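Local coordinates for protein decaprenyl diphosphate synthase (Rhodobacter capsulatus, PDB 3MZV) that probably builds long all-trans polyprenyl diphosphates, precursors of quinone side chains, by magnesium-dependent addition of isopentenyl diphosphate units to an allylic diphosphate, at residues M247-E260 with L284-A297. Numbering follows the deposited sequence.
Sequences MPVIKAVALADEAE and LMTKHGTLEATRLA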
loop_
_atom_site.group_PDB
_atom_site.type_symbol
_atom_site.label_atom_id
_atom_site.label_comp_id
_atom_site.label_asym_id
_atom_site.label_seq_id
_atom_site.Cartn_x
_atom_site.Cartn_y
_atom_site.Cartn_z
ATOM N N MET B 247 9.598 17.147 19.291
ATOM C CA MET B 247 9.352 18.003 20.446
ATOM C C MET B 247 10.616 18.634 21.090
ATOM O O MET B 247 10.616 19.836 21.327
ATOM C CB MET B 247 8.486 17.293 21.501
ATOM C CG MET B 247 7.917 18.171 22.518
ATOM S SD MET B 247 6.706 17.348 23.691
ATOM C CE MET B 247 5.164 17.818 22.825
ATOM N N PRO B 248 11.665 17.840 21.393
ATOM C CA PRO B 248 12.794 18.433 22.142
ATOM C C PRO B 248 13.516 19.488 21.293
ATOM O O PRO B 248 14.069 20.447 21.809
ATOM C CB PRO B 248 13.720 17.252 22.397
ATOM C CG PRO B 248 13.003 16.066 21.897
ATOM C CD PRO B 248 11.793 16.381 21.260
ATOM N N VAL B 249 13.503 19.310 19.971
ATOM C CA VAL B 249 14.061 20.331 19.081
ATOM C C VAL B 249 13.156 21.508 18.970
ATOM O O VAL B 249 13.602 22.629 19.108
ATOM C CB VAL B 249 14.352 19.791 17.673
ATOM C CG1 VAL B 249 14.940 20.905 16.744
ATOM C CG2 VAL B 249 15.272 18.576 17.750
ATOM N N ILE B 250 11.868 21.274 18.667
ATOM C CA ILE B 250 10.907 22.388 18.510
ATOM C C ILE B 250 10.926 23.326 19.744
ATOM O O ILE B 250 10.931 24.547 19.623
ATOM C CB ILE B 250 9.484 21.824 18.325
ATOM C CG1 ILE B 250 9.384 21.097 16.995
ATOM C CG2 ILE B 250 8.436 22.927 18.458
ATOM C CD1 ILE B 250 8.131 20.129 16.939
ATOM N N LYS B 251 10.889 22.727 20.923
ATOM C CA LYS B 251 10.881 23.514 22.166
ATOM C C LYS B 251 12.177 24.321 22.326
ATOM O O LYS B 251 12.137 25.437 22.783
ATOM C CB LYS B 251 10.686 22.618 23.376
ATOM C CG LYS B 251 9.264 22.116 23.552
ATOM C CD LYS B 251 9.125 21.302 24.829
ATOM C CE LYS B 251 7.697 20.760 25.055
ATOM N NZ LYS B 251 6.726 21.858 25.296
ATOM N N ALA B 252 13.320 23.777 21.928
ATOM C CA ALA B 252 14.595 24.506 22.080
ATOM C C ALA B 252 14.642 25.642 21.030
ATOM O O ALA B 252 15.080 26.755 21.325
ATOM C CB ALA B 252 15.782 23.528 21.958
ATOM N N VAL B 253 14.161 25.382 19.820
ATOM C CA VAL B 253 14.161 26.369 18.769
ATOM C C VAL B 253 13.284 27.563 19.152
ATOM O O VAL B 253 13.669 28.697 18.932
ATOM C CB VAL B 253 13.712 25.806 17.420
ATOM C CG1 VAL B 253 13.430 26.953 16.354
ATOM C CG2 VAL B 253 14.767 24.814 16.889
ATOM N N ALA B 254 12.142 27.294 19.768
ATOM C CA ALA B 254 11.237 28.344 20.235
ATOM C C ALA B 254 11.853 29.246 21.295
ATOM O O ALA B 254 11.500 30.427 21.384
ATOM C CB ALA B 254 9.898 27.698 20.769
ATOM N N LEU B 255 12.796 28.721 22.078
ATOM C CA LEU B 255 13.478 29.460 23.124
ATOM C C LEU B 255 14.847 30.056 22.700
ATOM O O LEU B 255 15.522 30.661 23.501
ATOM C CB LEU B 255 13.680 28.540 24.338
ATOM C CG LEU B 255 12.346 28.085 24.981
ATOM C CD1 LEU B 255 12.560 27.086 26.112
ATOM C CD2 LEU B 255 11.601 29.343 25.513
ATOM N N ALA B 256 15.241 29.840 21.452
ATOM C CA ALA B 256 16.567 30.188 20.941
ATOM C C ALA B 256 16.717 31.692 20.794
ATOM O O ALA B 256 15.879 32.319 20.194
ATOM C CB ALA B 256 16.789 29.562 19.554
ATOM N N ASP B 257 17.808 32.247 21.261
ATOM C CA ASP B 257 18.144 33.624 20.861
ATOM C C ASP B 257 18.754 33.660 19.447
ATOM O O ASP B 257 18.808 32.643 18.757
ATOM C CB ASP B 257 19.011 34.288 21.912
ATOM C CG ASP B 257 20.382 33.623 22.060
ATOM O OD1 ASP B 257 20.773 32.725 21.255
ATOM O OD2 ASP B 257 21.072 34.025 22.987
ATOM N N GLU B 258 19.196 34.843 18.997
ATOM C CA GLU B 258 19.704 34.994 17.644
ATOM C C GLU B 258 20.844 34.002 17.365
ATOM O O GLU B 258 20.867 33.370 16.339
ATOM C CB GLU B 258 20.182 36.446 17.501
ATOM C CG GLU B 258 20.624 36.946 16.175
ATOM C CD GLU B 258 21.242 38.385 16.317
ATOM O OE1 GLU B 258 20.648 39.251 17.016
ATOM O OE2 GLU B 258 22.335 38.643 15.757
ATOM N N ALA B 259 21.830 33.900 18.257
ATOM C CA ALA B 259 22.980 32.990 17.975
ATOM C C ALA B 259 22.584 31.511 18.015
ATOM O O ALA B 259 23.104 30.696 17.239
ATOM C CB ALA B 259 24.133 33.265 18.940
ATOM N N GLU B 260 21.698 31.142 18.941
ATOM C CA GLU B 260 21.205 29.758 18.993
ATOM C C GLU B 260 20.428 29.381 17.771
ATOM O O GLU B 260 20.574 28.258 17.280
ATOM C CB GLU B 260 20.387 29.450 20.251
ATOM C CG GLU B 260 21.188 29.466 21.520
ATOM C CD GLU B 260 20.355 29.205 22.854
ATOM O OE1 GLU B 260 19.180 28.884 22.793
ATOM O OE2 GLU B 260 20.924 29.339 23.973
ATOM N N LEU B 284 21.940 22.516 24.404
ATOM C CA LEU B 284 20.908 23.557 24.325
ATOM C C LEU B 284 19.563 23.073 24.874
ATOM O O LEU B 284 18.824 23.820 25.555
ATOM C CB LEU B 284 20.711 24.075 22.892
ATOM C CG LEU B 284 21.915 24.864 22.310
ATOM C CD1 LEU B 284 21.579 25.399 20.930
ATOM C CD2 LEU B 284 22.352 26.036 23.313
ATOM N N MET B 285 19.218 21.818 24.549
ATOM C CA MET B 285 18.024 21.227 25.061
ATOM C C MET B 285 18.008 21.241 26.591
ATOM O O MET B 285 17.002 21.661 27.191
ATOM C CB MET B 285 17.842 19.809 24.501
ATOM C CG MET B 285 17.653 19.755 23.042
ATOM S SD MET B 285 17.564 17.970 22.401
ATOM C CE MET B 285 17.052 18.444 20.775
ATOM N N THR B 286 19.117 20.832 27.198
ATOM C CA THR B 286 19.256 20.769 28.632
ATOM C C THR B 286 19.161 22.171 29.271
ATOM O O THR B 286 18.407 22.379 30.210
ATOM C CB THR B 286 20.579 20.078 29.047
ATOM O OG1 THR B 286 20.524 18.710 28.630
ATOM C CG2 THR B 286 20.749 20.099 30.571
ATOM N N LYS B 287 19.876 23.129 28.708
ATOM C CA LYS B 287 19.794 24.545 29.155
ATOM C C LYS B 287 18.366 25.047 29.203
ATOM O O LYS B 287 17.970 25.669 30.179
ATOM C CB LYS B 287 20.647 25.404 28.195
ATOM C CG LYS B 287 20.551 26.947 28.270
ATOM C CD LYS B 287 21.438 27.527 27.136
ATOM C CE LYS B 287 21.674 29.006 27.290
ATOM N NZ LYS B 287 20.786 29.748 26.395
ATOM N N HIS B 288 17.583 24.742 28.161
ATOM C CA HIS B 288 16.188 25.178 28.029
ATOM C C HIS B 288 15.105 24.264 28.642
ATOM O O HIS B 288 13.923 24.568 28.563
ATOM C CB HIS B 288 15.884 25.424 26.552
ATOM C CG HIS B 288 16.599 26.595 25.993
ATOM N ND1 HIS B 288 16.516 27.853 26.569
ATOM C CD2 HIS B 288 17.396 26.725 24.901
ATOM C CE1 HIS B 288 17.238 28.699 25.856
ATOM N NE2 HIS B 288 17.774 28.043 24.836
ATOM N N GLY B 289 15.533 23.180 29.281
ATOM C CA GLY B 289 14.665 22.280 29.942
ATOM C C GLY B 289 13.772 21.460 29.007
ATOM O O GLY B 289 12.766 20.937 29.431
ATOM N N THR B 290 14.156 21.330 27.743
ATOM C CA THR B 290 13.255 20.734 26.761
ATOM C C THR B 290 13.176 19.192 26.759
ATOM O O THR B 290 12.202 18.625 26.271
ATOM C CB THR B 290 13.519 21.217 25.332
ATOM O OG1 THR B 290 14.626 20.534 24.764
ATOM C CG2 THR B 290 13.749 22.711 25.280
ATOM N N LEU B 291 14.183 18.540 27.285
ATOM C CA LEU B 291 14.147 17.070 27.436
ATOM C C LEU B 291 13.224 16.700 28.611
ATOM O O LEU B 291 12.357 15.856 28.485
ATOM C CB LEU B 291 15.562 16.532 27.570
ATOM C CG LEU B 291 16.343 16.676 26.239
ATOM C CD1 LEU B 291 17.820 16.374 26.492
ATOM C CD2 LEU B 291 15.756 15.729 25.167
ATOM N N GLU B 292 13.338 17.432 29.736
ATOM C CA GLU B 292 12.394 17.257 30.837
ATOM C C GLU B 292 10.993 17.626 30.392
ATOM O O GLU B 292 10.035 16.951 30.711
ATOM C CB GLU B 292 12.831 18.076 32.056
ATOM C CG GLU B 292 11.885 17.949 33.280
ATOM C CD GLU B 292 11.723 16.511 33.789
ATOM O OE1 GLU B 292 12.552 15.625 33.525
ATOM O OE2 GLU B 292 10.753 16.245 34.476
ATOM N N ALA B 293 10.868 18.692 29.595
ATOM C CA ALA B 293 9.572 19.104 29.125
ATOM C C ALA B 293 8.948 18.013 28.247
ATOM O O ALA B 293 7.756 17.754 28.323
ATOM C CB ALA B 293 9.700 20.469 28.306
ATOM N N THR B 294 9.777 17.349 27.423
ATOM C CA THR B 294 9.258 16.273 26.564
ATOM C C THR B 294 8.875 15.079 27.429
ATOM O O THR B 294 7.881 14.447 27.164
ATOM C CB THR B 294 10.317 15.903 25.504
ATOM O OG1 THR B 294 10.640 17.082 24.753
ATOM C CG2 THR B 294 9.846 14.759 24.593
ATOM N N ARG B 295 9.662 14.781 28.454
ATOM C CA ARG B 295 9.320 13.733 29.417
ATOM C C ARG B 295 7.932 13.992 30.011
ATOM O O ARG B 295 7.076 13.109 30.050
ATOM C CB ARG B 295 10.369 13.634 30.504
ATOM C CG ARG B 295 10.230 12.407 31.361
ATOM C CD ARG B 295 11.227 12.435 32.469
ATOM N NE ARG B 295 10.693 13.153 33.624
ATOM C CZ ARG B 295 9.851 12.642 34.523
ATOM N NH1 ARG B 295 9.456 13.394 35.534
ATOM N NH2 ARG B 295 9.416 11.382 34.450
ATOM N N LEU B 296 7.711 15.216 30.504
ATOM C CA LEU B 296 6.402 15.599 31.004
ATOM C C LEU B 296 5.272 15.420 29.999
ATOM O O LEU B 296 4.197 14.998 30.375
ATOM C CB LEU B 296 6.387 17.069 31.495
ATOM C CG LEU B 296 7.224 17.402 32.730
ATOM C CD1 LEU B 296 6.986 18.885 33.105
ATOM C CD2 LEU B 296 6.877 16.522 33.856
ATOM N N ALA B 297 5.492 15.753 28.724
ATOM C CA ALA B 297 4.454 15.619 27.701
ATOM C C ALA B 297 4.067 14.138 27.600
ATOM O O ALA B 297 2.880 13.783 27.607
ATOM C CB ALA B 297 4.949 16.127 26.331
#
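The imidazole of His288 meets Leu255 on one face and Glu260 at its edge, an instance of one ring serving apolar packing on a face and hydrogen bonding at its edge. Leu255 CB stands over that face in a CH-pi contact, 3.8 Å from the ring centroid and set toward the rim, while Leu255 CD1 reaches His288 CB. In the ring plane, His288 NE2 donates to the syn lone pair of Glu260 OE1 over 2.6 Å, nearly straight, with ring and carboxylate planes 66° apart. The other oxygen, Glu260 OE2, forms a salt bridge with Lys287 NZ, modelled very short and of doubtful exact length; the two partners would restrain the carboxylate's rotation. Leu284 CD2 packs beside it. An alanine in place of His288 would probably leave Glu260 OE1 without its donor and open a gap beneath Leu255. Asp257, the N-cap of this helix, accepts from Glu260 N through OD1, tying down the turn that carries the glutamate.

Deeper in, Pro248 sits as a knob among Met285, Thr290, Leu291 and Thr294, its CB 3.8 Å from Leu291 CD2. Thr290 OG1, turned between backbone N and carbonyl carbon (chi1 80°), donates in the carbonyl plane to Pro248 O over 3.0 Å, while its CG2 packs on Lys251 CB. Beside the proline, Met285 CE touches Val249 CG2 at 3.5 Å. At the far end Met247 SD lies against Ala297 CB, and Lys251 lays CD on Ala293 CB before its amine pairs with Glu169.

Helices 247-254 and 290-297 cross at 130°, their axes 8.6 Å apart, and a Schellman motif at Gly289 separates helix 277-287 from helix 290-308: a single proline knob between helices toward the C-terminal part of the mainly helical fold of the FPP/GGPP synthase family.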